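Local coordinates for MAU2 chromatid cohesion factor homolog (Saccharomyces cerevisiae, PDB 4XDN), which forms a complex with SCC2 that is required for the association of cohesin with chromosomes, and so takes part in sister chromatid cohesion, at residues A[136-141]-A[180-185]; A[151-156]-A[184-189]; A[498-503]-A[562-567]; A[509-514]-A[569-574]. One frame throughout, in Å; residues are numbered along the deposited sequence.

Interaction 1. Residues A[136-141]-A[180-185]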
# COMPACT_ATOMS: atom_id res chain seq x y z
N LEU A 136 -20.51 -0.88 17.36
CA LEU A 136 -19.73 -1.01 18.58
C LEU A 136 -18.38 -1.70 18.34
O LEU A 136 -17.38 -1.36 18.98
CB LEU A 136 -20.52 -1.81 19.62
CG LEU A 136 -20.96 -1.16 20.94
CD1 LEU A 136 -21.34 0.31 20.80
CD2 LEU A 136 -22.13 -1.94 21.51
N LEU A 137 -18.36 -2.66 17.42
CA LEU A 137 -17.20 -3.53 17.25
C LEU A 137 -16.38 -3.21 16.00
O LEU A 137 -15.20 -3.56 15.93
CB LEU A 137 -17.66 -4.99 17.21
CG LEU A 137 -18.42 -5.47 18.45
CD1 LEU A 137 -19.00 -6.85 18.21
CD2 LEU A 137 -17.53 -5.47 19.68
N HIS A 138 -17.00 -2.56 15.02
CA HIS A 138 -16.32 -2.26 13.75
C HIS A 138 -16.14 -0.76 13.53
O HIS A 138 -15.01 -0.27 13.45
CB HIS A 138 -17.10 -2.87 12.58
CG HIS A 138 -16.52 -2.55 11.24
ND1 HIS A 138 -16.92 -1.46 10.49
CD2 HIS A 138 -15.58 -3.18 10.50
CE1 HIS A 138 -16.25 -1.44 9.36
NE2 HIS A 138 -15.42 -2.47 9.34
N ASP A 139 -17.25 -0.02 13.43
CA ASP A 139 -17.17 1.39 13.06
C ASP A 139 -16.47 2.24 14.12
O ASP A 139 -15.55 2.99 13.79
CB ASP A 139 -18.57 1.96 12.81
CG ASP A 139 -19.13 1.55 11.46
OD1 ASP A 139 -18.85 0.42 11.01
OD2 ASP A 139 -19.86 2.36 10.85
N LEU A 140 -16.88 2.12 15.37
CA LEU A 140 -16.35 2.98 16.42
C LEU A 140 -14.86 2.72 16.69
O LEU A 140 -14.08 3.67 16.77
CB LEU A 140 -17.15 2.83 17.71
CG LEU A 140 -18.32 3.81 17.86
CD1 LEU A 140 -19.26 3.39 18.98
CD2 LEU A 140 -17.80 5.22 18.12
N PRO A 141 -14.47 1.44 16.84
CA PRO A 141 -13.04 1.16 17.05
C PRO A 141 -12.15 1.63 15.89
O PRO A 141 -11.06 2.13 16.15
CB PRO A 141 -13.01 -0.37 17.18
CG PRO A 141 -14.35 -0.73 17.68
CD PRO A 141 -15.29 0.23 17.01
N GLN A 180 -16.98 -12.44 12.43
CA GLN A 180 -15.68 -13.08 12.31
C GLN A 180 -14.79 -12.18 11.46
O GLN A 180 -13.62 -11.98 11.78
CB GLN A 180 -15.80 -14.46 11.68
CG GLN A 180 -16.16 -15.56 12.66
CD GLN A 180 -16.14 -16.94 12.02
OE1 GLN A 180 -17.14 -17.39 11.46
NE2 GLN A 180 -15.00 -17.62 12.10
N TYR A 181 -15.36 -11.63 10.40
CA TYR A 181 -14.65 -10.71 9.51
C TYR A 181 -14.28 -9.42 10.24
O TYR A 181 -13.21 -8.86 10.01
CB TYR A 181 -15.49 -10.42 8.28
CG TYR A 181 -15.17 -9.10 7.60
CD1 TYR A 181 -14.09 -9.00 6.73
CD2 TYR A 181 -15.95 -7.98 7.82
CE1 TYR A 181 -13.80 -7.80 6.11
CE2 TYR A 181 -15.66 -6.78 7.21
CZ TYR A 181 -14.58 -6.69 6.35
OH TYR A 181 -14.30 -5.50 5.73
N VAL A 182 -15.17 -8.95 11.11
CA VAL A 182 -14.88 -7.78 11.93
C VAL A 182 -13.68 -8.07 12.82
O VAL A 182 -12.78 -7.24 12.96
CB VAL A 182 -16.09 -7.36 12.79
CG1 VAL A 182 -15.71 -6.30 13.82
CG2 VAL A 182 -17.22 -6.85 11.90
N GLY A 183 -13.69 -9.25 13.43
CA GLY A 183 -12.59 -9.67 14.28
C GLY A 183 -11.26 -9.66 13.55
O GLY A 183 -10.26 -9.18 14.08
N VAL A 184 -11.25 -10.20 12.33
CA VAL A 184 -10.06 -10.20 11.50
C VAL A 184 -9.54 -8.78 11.30
O VAL A 184 -8.35 -8.52 11.47
CB VAL A 184 -10.33 -10.84 10.11
CG1 VAL A 184 -9.12 -10.70 9.18
CG2 VAL A 184 -10.70 -12.31 10.27
N MET A 185 -10.44 -7.87 10.96
CA MET A 185 -10.06 -6.48 10.72
C MET A 185 -9.48 -5.85 11.98
O MET A 185 -8.59 -5.00 11.89
CB MET A 185 -11.26 -5.66 10.22
CG MET A 185 -11.73 -6.02 8.82
SD MET A 185 -10.37 -6.20 7.64
CE MET A 185 -11.06 -5.46 6.18
O HOH W 1 -13.41 -3.37 7.21

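Interaction 2. Residues A[151-156]-A[184-189]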
# COMPACT_ATOMS: atom_id res chain seq x y z
N LYS A 151 -8.39 -3.69 21.45
CA LYS A 151 -8.30 -4.91 22.25
C LYS A 151 -9.65 -5.24 22.89
O LYS A 151 -10.05 -6.41 22.95
CB LYS A 151 -7.22 -4.77 23.32
CG LYS A 151 -5.81 -4.73 22.76
CD LYS A 151 -4.77 -4.53 23.85
CE LYS A 151 -3.36 -4.50 23.28
NZ LYS A 151 -2.33 -4.27 24.33
N ILE A 152 -10.34 -4.22 23.37
CA ILE A 152 -11.67 -4.39 23.94
C ILE A 152 -12.62 -4.90 22.86
O ILE A 152 -13.39 -5.83 23.09
CB ILE A 152 -12.20 -3.07 24.53
CG1 ILE A 152 -11.35 -2.65 25.74
CG2 ILE A 152 -13.67 -3.20 24.95
CD1 ILE A 152 -11.64 -1.26 26.27
N ALA A 153 -12.55 -4.29 21.68
CA ALA A 153 -13.42 -4.66 20.57
C ALA A 153 -13.17 -6.10 20.15
O ALA A 153 -14.12 -6.86 19.95
CB ALA A 153 -13.20 -3.71 19.40
N LEU A 154 -11.91 -6.48 20.00
CA LEU A 154 -11.55 -7.82 19.57
C LEU A 154 -12.00 -8.86 20.59
O LEU A 154 -12.50 -9.93 20.23
CB LEU A 154 -10.04 -7.94 19.33
CG LEU A 154 -9.54 -9.34 18.96
CD1 LEU A 154 -10.22 -9.85 17.70
CD2 LEU A 154 -8.03 -9.34 18.80
N ARG A 155 -11.82 -8.54 21.87
CA ARG A 155 -12.23 -9.42 22.95
C ARG A 155 -13.74 -9.65 22.91
O ARG A 155 -14.21 -10.79 22.93
CB ARG A 155 -11.82 -8.84 24.30
CG ARG A 155 -12.19 -9.69 25.51
CD ARG A 155 -11.66 -9.10 26.81
NE ARG A 155 -10.21 -8.92 26.78
CZ ARG A 155 -9.56 -7.76 26.90
NH1 ARG A 155 -10.21 -6.62 27.08
NH2 ARG A 155 -8.23 -7.75 26.85
N ASN A 156 -14.50 -8.56 22.83
CA ASN A 156 -15.96 -8.63 22.81
C ASN A 156 -16.47 -9.24 21.52
O ASN A 156 -17.50 -9.92 21.51
CB ASN A 156 -16.57 -7.24 22.99
CG ASN A 156 -16.25 -6.64 24.35
OD1 ASN A 156 -15.83 -7.34 25.26
ND2 ASN A 156 -16.46 -5.33 24.47
N VAL A 184 -11.25 -10.20 12.33
CA VAL A 184 -10.06 -10.20 11.50
C VAL A 184 -9.54 -8.78 11.30
O VAL A 184 -8.35 -8.52 11.47
CB VAL A 184 -10.33 -10.84 10.11
CG1 VAL A 184 -9.12 -10.70 9.18
CG2 VAL A 184 -10.70 -12.31 10.27
N MET A 185 -10.44 -7.87 10.96
CA MET A 185 -10.06 -6.48 10.72
C MET A 185 -9.48 -5.85 11.98
O MET A 185 -8.59 -5.00 11.89
CB MET A 185 -11.26 -5.66 10.22
CG MET A 185 -11.73 -6.02 8.82
SD MET A 185 -10.37 -6.20 7.64
CE MET A 185 -11.06 -5.46 6.18
N LEU A 186 -9.96 -6.28 13.14
CA LEU A 186 -9.44 -5.79 14.41
C LEU A 186 -8.05 -6.37 14.68
O LEU A 186 -7.19 -5.69 15.24
CB LEU A 186 -10.39 -6.14 15.56
CG LEU A 186 -11.76 -5.45 15.54
CD1 LEU A 186 -12.67 -6.03 16.61
CD2 LEU A 186 -11.62 -3.95 15.72
N CYS A 187 -7.83 -7.61 14.27
CA CYS A 187 -6.52 -8.23 14.41
C CYS A 187 -5.49 -7.52 13.54
O CYS A 187 -4.36 -7.30 13.96
CB CYS A 187 -6.58 -9.72 14.06
SG CYS A 187 -7.32 -10.77 15.32
N ILE A 188 -5.89 -7.16 12.32
CA ILE A 188 -5.00 -6.45 11.41
C ILE A 188 -4.54 -5.14 12.03
O ILE A 188 -3.34 -4.83 12.03
CB ILE A 188 -5.68 -6.16 10.05
CG1 ILE A 188 -5.93 -7.47 9.30
CG2 ILE A 188 -4.81 -5.24 9.19
CD1 ILE A 188 -6.75 -7.32 8.03
N LYS A 189 -5.48 -4.37 12.57
CA LYS A 189 -5.17 -3.09 13.20
C LYS A 189 -4.26 -3.26 14.41
O LYS A 189 -3.45 -2.38 14.71
CB LYS A 189 -6.46 -2.37 13.61
CG LYS A 189 -7.28 -1.85 12.44
CD LYS A 189 -6.51 -0.82 11.63
CE LYS A 189 -7.41 -0.09 10.64
NZ LYS A 189 -6.66 0.97 9.90

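Interaction 3. Residues A[498-503]-A[562-567]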
# COMPACT_ATOMS: atom_id res chain seq x y z
N ASN A 498 10.85 -13.67 -5.54
CA ASN A 498 11.14 -12.69 -6.59
C ASN A 498 12.51 -12.98 -7.20
O ASN A 498 13.52 -12.90 -6.50
CB ASN A 498 11.08 -11.27 -6.01
CG ASN A 498 11.30 -10.20 -7.07
OD1 ASN A 498 12.30 -10.21 -7.78
ND2 ASN A 498 10.36 -9.27 -7.17
N PRO A 499 12.55 -13.33 -8.50
CA PRO A 499 13.83 -13.76 -9.10
C PRO A 499 14.90 -12.67 -9.10
O PRO A 499 16.08 -13.00 -8.91
CB PRO A 499 13.43 -14.13 -10.53
CG PRO A 499 12.16 -13.41 -10.79
CD PRO A 499 11.45 -13.35 -9.48
N ILE A 500 14.52 -11.42 -9.30
CA ILE A 500 15.47 -10.31 -9.22
C ILE A 500 16.14 -10.30 -7.85
O ILE A 500 17.35 -10.15 -7.74
CB ILE A 500 14.80 -8.95 -9.49
CG1 ILE A 500 14.47 -8.82 -10.98
CG2 ILE A 500 15.69 -7.78 -9.04
CD1 ILE A 500 13.76 -7.53 -11.37
N TRP A 501 15.34 -10.47 -6.80
CA TRP A 501 15.85 -10.45 -5.44
C TRP A 501 16.67 -11.70 -5.14
O TRP A 501 17.75 -11.60 -4.57
CB TRP A 501 14.70 -10.33 -4.44
CG TRP A 501 14.25 -8.91 -4.25
CD1 TRP A 501 13.48 -8.18 -5.09
CD2 TRP A 501 14.56 -8.06 -3.14
NE1 TRP A 501 13.28 -6.92 -4.58
CE2 TRP A 501 13.94 -6.82 -3.38
CE3 TRP A 501 15.30 -8.23 -1.97
CZ2 TRP A 501 14.03 -5.75 -2.49
CZ3 TRP A 501 15.40 -7.17 -1.08
CH2 TRP A 501 14.77 -5.95 -1.35
N GLU A 502 16.16 -12.86 -5.52
CA GLU A 502 16.85 -14.12 -5.28
C GLU A 502 18.19 -14.16 -6.00
O GLU A 502 19.17 -14.70 -5.48
CB GLU A 502 15.99 -15.31 -5.72
CG GLU A 502 14.96 -15.74 -4.69
CD GLU A 502 15.58 -16.37 -3.46
OE1 GLU A 502 16.58 -17.10 -3.60
OE2 GLU A 502 15.08 -16.12 -2.34
N CYS A 503 18.22 -13.60 -7.20
CA CYS A 503 19.44 -13.58 -8.00
C CYS A 503 20.45 -12.62 -7.39
O CYS A 503 21.65 -12.90 -7.38
CB CYS A 503 19.14 -13.19 -9.45
SG CYS A 503 20.57 -13.35 -10.55
N LEU A 562 19.40 -3.57 -16.14
CA LEU A 562 20.71 -3.51 -16.79
C LEU A 562 21.83 -4.05 -15.91
O LEU A 562 22.52 -4.99 -16.31
CB LEU A 562 21.04 -2.07 -17.19
CG LEU A 562 22.37 -1.91 -17.93
CD1 LEU A 562 22.31 -2.59 -19.29
CD2 LEU A 562 22.72 -0.45 -18.08
N LEU A 563 22.01 -3.46 -14.74
CA LEU A 563 23.12 -3.84 -13.86
C LEU A 563 23.04 -5.32 -13.50
O LEU A 563 24.06 -6.02 -13.49
CB LEU A 563 23.12 -3.00 -12.59
CG LEU A 563 24.22 -3.34 -11.57
CD1 LEU A 563 25.61 -3.19 -12.17
CD2 LEU A 563 24.08 -2.49 -10.32
N LEU A 564 21.84 -5.80 -13.22
CA LEU A 564 21.64 -7.19 -12.84
C LEU A 564 22.01 -8.12 -14.00
O LEU A 564 22.75 -9.09 -13.82
CB LEU A 564 20.20 -7.44 -12.41
CG LEU A 564 19.89 -8.85 -11.90
CD1 LEU A 564 20.70 -9.17 -10.65
CD2 LEU A 564 18.40 -8.99 -11.61
N GLN A 565 21.51 -7.81 -15.19
CA GLN A 565 21.76 -8.64 -16.36
C GLN A 565 23.25 -8.78 -16.65
O GLN A 565 23.72 -9.85 -17.03
CB GLN A 565 21.04 -8.07 -17.59
CG GLN A 565 20.20 -9.10 -18.33
CD GLN A 565 19.77 -8.63 -19.71
OE1 GLN A 565 19.58 -7.43 -19.94
NE2 GLN A 565 19.62 -9.57 -20.63
N ILE A 566 23.99 -7.69 -16.46
CA ILE A 566 25.42 -7.69 -16.71
C ILE A 566 26.17 -8.55 -15.69
O ILE A 566 27.06 -9.32 -16.04
CB ILE A 566 26.00 -6.25 -16.70
CG1 ILE A 566 25.40 -5.45 -17.86
CG2 ILE A 566 27.52 -6.27 -16.83
CD1 ILE A 566 25.75 -3.96 -17.84
N LEU A 567 25.80 -8.41 -14.42
CA LEU A 567 26.49 -9.12 -13.35
C LEU A 567 26.25 -10.64 -13.41
O LEU A 567 27.16 -11.42 -13.15
CB LEU A 567 26.05 -8.59 -11.98
CG LEU A 567 26.47 -7.16 -11.64
CD1 LEU A 567 25.88 -6.73 -10.31
CD2 LEU A 567 27.98 -7.01 -11.62

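Interaction 4. Residues A[509-514]-A[569-574]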
# COMPACT_ATOMS: atom_id res chain seq x y z
N TRP A 509 26.53 -13.10 -2.74
CA TRP A 509 27.19 -14.14 -1.96
C TRP A 509 28.40 -14.67 -2.71
O TRP A 509 29.49 -14.80 -2.14
CB TRP A 509 26.22 -15.29 -1.66
CG TRP A 509 26.74 -16.24 -0.62
CD1 TRP A 509 26.53 -16.18 0.73
CD2 TRP A 509 27.57 -17.39 -0.84
NE1 TRP A 509 27.16 -17.22 1.36
CE2 TRP A 509 27.81 -17.98 0.42
CE3 TRP A 509 28.12 -17.98 -1.97
CZ2 TRP A 509 28.58 -19.13 0.57
CZ3 TRP A 509 28.89 -19.13 -1.82
CH2 TRP A 509 29.11 -19.69 -0.56
N LEU A 510 28.22 -14.97 -4.00
CA LEU A 510 29.30 -15.52 -4.81
C LEU A 510 30.42 -14.50 -5.01
O LEU A 510 31.60 -14.85 -4.99
CB LEU A 510 28.76 -15.99 -6.16
CG LEU A 510 27.83 -17.21 -6.09
CD1 LEU A 510 27.18 -17.47 -7.44
CD2 LEU A 510 28.60 -18.45 -5.63
N PHE A 511 30.05 -13.23 -5.20
CA PHE A 511 31.04 -12.17 -5.33
C PHE A 511 31.90 -12.05 -4.08
O PHE A 511 33.09 -11.73 -4.16
CB PHE A 511 30.36 -10.82 -5.60
CG PHE A 511 29.93 -10.61 -7.04
CD1 PHE A 511 30.26 -11.52 -8.04
CD2 PHE A 511 29.21 -9.48 -7.39
CE1 PHE A 511 29.86 -11.30 -9.34
CE2 PHE A 511 28.82 -9.27 -8.69
CZ PHE A 511 29.14 -10.18 -9.67
N SER A 512 31.30 -12.31 -2.92
CA SER A 512 31.99 -12.12 -1.64
C SER A 512 32.67 -13.39 -1.12
O SER A 512 33.36 -13.34 -0.10
CB SER A 512 30.99 -11.61 -0.60
OG SER A 512 29.91 -12.51 -0.44
N HIS A 513 32.49 -14.51 -1.82
CA HIS A 513 33.04 -15.79 -1.38
C HIS A 513 33.96 -16.46 -2.40
O HIS A 513 34.48 -17.54 -2.15
CB HIS A 513 31.90 -16.75 -1.03
CG HIS A 513 31.18 -16.41 0.24
ND1 HIS A 513 30.15 -15.49 0.29
CD2 HIS A 513 31.34 -16.85 1.51
CE1 HIS A 513 29.71 -15.38 1.53
NE2 HIS A 513 30.42 -16.20 2.29
N PHE A 514 34.16 -15.81 -3.55
CA PHE A 514 34.97 -16.38 -4.63
C PHE A 514 35.92 -15.37 -5.27
O PHE A 514 35.53 -14.25 -5.59
CB PHE A 514 34.07 -16.96 -5.72
CG PHE A 514 33.59 -18.35 -5.46
CD1 PHE A 514 32.42 -18.57 -4.74
CD2 PHE A 514 34.29 -19.44 -5.94
CE1 PHE A 514 31.97 -19.85 -4.50
CE2 PHE A 514 33.85 -20.72 -5.70
CZ PHE A 514 32.69 -20.93 -4.99
N ASN A 569 25.50 -12.39 -16.15
CA ASN A 569 26.24 -12.88 -17.31
C ASN A 569 27.74 -12.85 -17.06
O ASN A 569 28.46 -13.76 -17.48
CB ASN A 569 25.88 -12.05 -18.55
CG ASN A 569 24.60 -12.51 -19.21
OD1 ASN A 569 24.61 -13.38 -20.08
ND2 ASN A 569 23.47 -11.94 -18.79
N TYR A 570 28.22 -11.81 -16.38
CA TYR A 570 29.62 -11.72 -15.99
C TYR A 570 30.01 -12.88 -15.09
O TYR A 570 31.03 -13.54 -15.31
CB TYR A 570 29.90 -10.39 -15.28
CG TYR A 570 31.29 -10.29 -14.67
CD1 TYR A 570 32.41 -10.11 -15.46
CD2 TYR A 570 31.46 -10.37 -13.29
CE1 TYR A 570 33.67 -10.01 -14.91
CE2 TYR A 570 32.72 -10.27 -12.73
CZ TYR A 570 33.83 -10.09 -13.54
OH TYR A 570 35.08 -10.00 -12.98
N LEU A 571 29.18 -13.13 -14.09
CA LEU A 571 29.43 -14.19 -13.12
C LEU A 571 29.32 -15.56 -13.78
O LEU A 571 30.17 -16.43 -13.59
CB LEU A 571 28.46 -14.07 -11.95
CG LEU A 571 28.64 -14.99 -10.75
CD1 LEU A 571 30.05 -14.93 -10.20
CD2 LEU A 571 27.63 -14.61 -9.67
N GLY A 572 28.26 -15.75 -14.57
CA GLY A 572 28.06 -16.99 -15.29
C GLY A 572 29.17 -17.23 -16.30
O GLY A 572 29.66 -18.35 -16.43
N GLY A 573 29.56 -16.18 -17.02
CA GLY A 573 30.61 -16.28 -18.01
C GLY A 573 31.94 -16.66 -17.40
O GLY A 573 32.73 -17.39 -18.01
N ARG A 574 32.20 -16.16 -16.20
CA ARG A 574 33.46 -16.42 -15.51
C ARG A 574 33.50 -17.81 -14.88
O ARG A 574 34.55 -18.47 -14.89
CB ARG A 574 33.69 -15.36 -14.43
CG ARG A 574 34.34 -14.08 -14.93
CD ARG A 574 35.86 -14.11 -14.77
NE ARG A 574 36.39 -12.81 -14.37
CZ ARG A 574 37.67 -12.58 -14.07
NH1 ARG A 574 38.56 -13.56 -14.13
NH2 ARG A 574 38.05 -11.36 -13.72

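Interaction 1. Residues A[136-141]-A[180-185]
L137 and H138 on helix 126-144 meet V182 on helix 170-189 within the TPR-type helical array of the SCC4/mau-2 family. V182 supplies the apolar side of the contact: its CG1 lies 3.5 Å from the carbonyl oxygen L137 O and 4.1 Å from L137 CB. The same methyl, CG1 of V182, comes within 3.9 Å of H138 CB, while the second branch, V182 CG2, reaches H138 CB at 4.0 Å and stands obliquely to the imidazole. The backbone here is not a regular helix, since 136-139 make a wider pi-type turn and P141 has no N-H for the turn before it. CG of H138 is anti to the backbone N (chi1 177°), which carries the ring toward the Y181 side, where both ring nitrogens find partners at the edge. ND1 donates to D139 OD1 over 2.7 Å in a nearly straight bond (172°), almost in the imidazole plane but on the anti side of the carboxylate. NE2 of H138 is 3.1 Å from a water that also lies 2.7 Å from Y181 OH, so the water bridges the two helices. F134, one turn earlier in the chain, stacks on the H138 ring and touches V182. A chain of another protein, probably SCC2, packs against D139 and Y181. With no direct hydrogen bond between the segments, polar adhesion passes through the water alone; the bond to D139 fixes the imidazole's rotation, and the nearby carboxylate would probably favour a proton on ND1.

Interaction 2. Residues A[151-156]-A[184-189]
L186 on helix 170-189 reaches across to A153 and L154 on helix 147-165. Its CB starts the contact 4.2 Å from L154 CB, close to where the two backbones come nearest. CG then lies beside the backbone N and anti to the carbonyl carbon (chi1 -66°), which sends the fork along the facing helix toward A153. CD1 of L186 settles over the A153-L154 peptide link, 3.5 Å from L154 N and 3.6 Å from A153 C, and also meets A153 CB at 3.7 Å. The other tip, CD2 of L186, touches the same methyl, A153 CB, at 4.0 Å. The small alanine thus lets the leucine come right down onto the main chain. L154 answers in the opposite direction: both its methyls face C187 SG, with L154 CD2 at 3.8 Å and CD1 at 3.9 Å from the sulfur. P141 of helix 126-144 covers A153 and L186 from a third helix. The local axes pass 9.4 Å apart with their directions at 150°, so these consecutive helices form the antiparallel alpha-hairpin, tilted from exact alignment, from which TPR-like superhelices are built.

Interaction 3. Residues A[498-503]-A[562-567]
The CA atoms of I500 and L564 stand 7.8 Å apart, the nearest backbone approach between the first turn of helix 499-513 and helix 562-567, which continues on to 575. Both helices belong to the C-terminal part of the TPR-type array, and leucine, isoleucine and cysteine side chains fill the distance between them. L564 does most of the bridging. Its CG is anti to the backbone N (chi1 -176°), which carries the forked tip out between I500 and C503. CD2 of L564 nestles against the root of the isoleucine, 3.9 Å from I500 CG2 and 4.0 Å from I500 CG1, the two side chains crossing obliquely. The other methyl, CD1 of L564, lies 4.2 Å from C503 SG, one helical turn further on; each branch therefore serves a different residue of the same helix face. The contact is purely apolar and buried. F539 of helix 526-543 lies against C503, and a neighbouring chain, probably SCC2, adds an apolar side chain against I500 and an aromatic one against L564. Beside this patch the helix start is secured by N498 as N-cap. Its ND2 binds C266 O and D268 OD2, tying the helix beginning to a distant part of the chain and holding the amide's rotation. The oxygen of that amide makes the cap: W501 N donates to N498 OD1 over 3.2 Å at 158°, with the donor above the carbonyl plane, 38° out of it.

Interaction 4. Residues A[509-514]-A[569-574]
L571 spreads its two methyls between L510 and F511, joining the C-terminal turn of helix 499-513 to helix 562-575 in the TPR-type array. L571 CD2 takes the aliphatic side, 3.7 Å from L510 CD1 and 3.9 Å from L510 CB, the two leucines crossing at about a right angle. L571 CD1 turns to the phenyl group, 3.7 Å from F511 CE1 and oblique to the ring. The F511 ring extends past the leucine until its CZ comes within 4.3 Å of Y570 CD2, meeting the tyrosine near its plane, at the edge. The local axes are inclined at 53° and come no closer than 11.7 Å, a spacing that these long apolar side chains fill. Around this first shell, F517 adds a ring against F511 and packs on L571, L536 of helix 526-543 also covers L571, and W610 of helix 601-618 meets Y570 edge-to-face. A chain of another protein, probably SCC2, places apolar side-chain atoms against F511 and Y570. On the tyrosine's far end, R574 NE makes a weak bond of 3.4 Å to Y570 OH. Further out, W509 stacks with Y532, which also touches L510. H513 folds back over the indole, its ND1 above the ring centre of W509. From there H513 ND1 donates to the carbonyl oxygen W509 O over 2.6 Å at 152°, with the acceptor near the imidazole plane.

The contacts form two pairs on opposite sides of the chain's centre. Interactions 1 and 2 have centres 6 Å apart and share helix 170-189: P141 CG lies 3.6 Å from A153 CB, and L137 O is 3.6 Å from L186 CD1, so three successive helices pack as one unit. Interactions 3 and 4 join the same two helices, 499-513 and 562-575, at successive levels with centres 12 Å apart; L567 CD2 links them, 3.8 Å from F511 CE2. Between the pairs, interactions 2 and 3 keep nearest atoms about 22 Å apart. A chain of another protein, probably SCC2, reaches interactions 1, 3 and 4, whereas no other protein chain touches the segments of interaction 2.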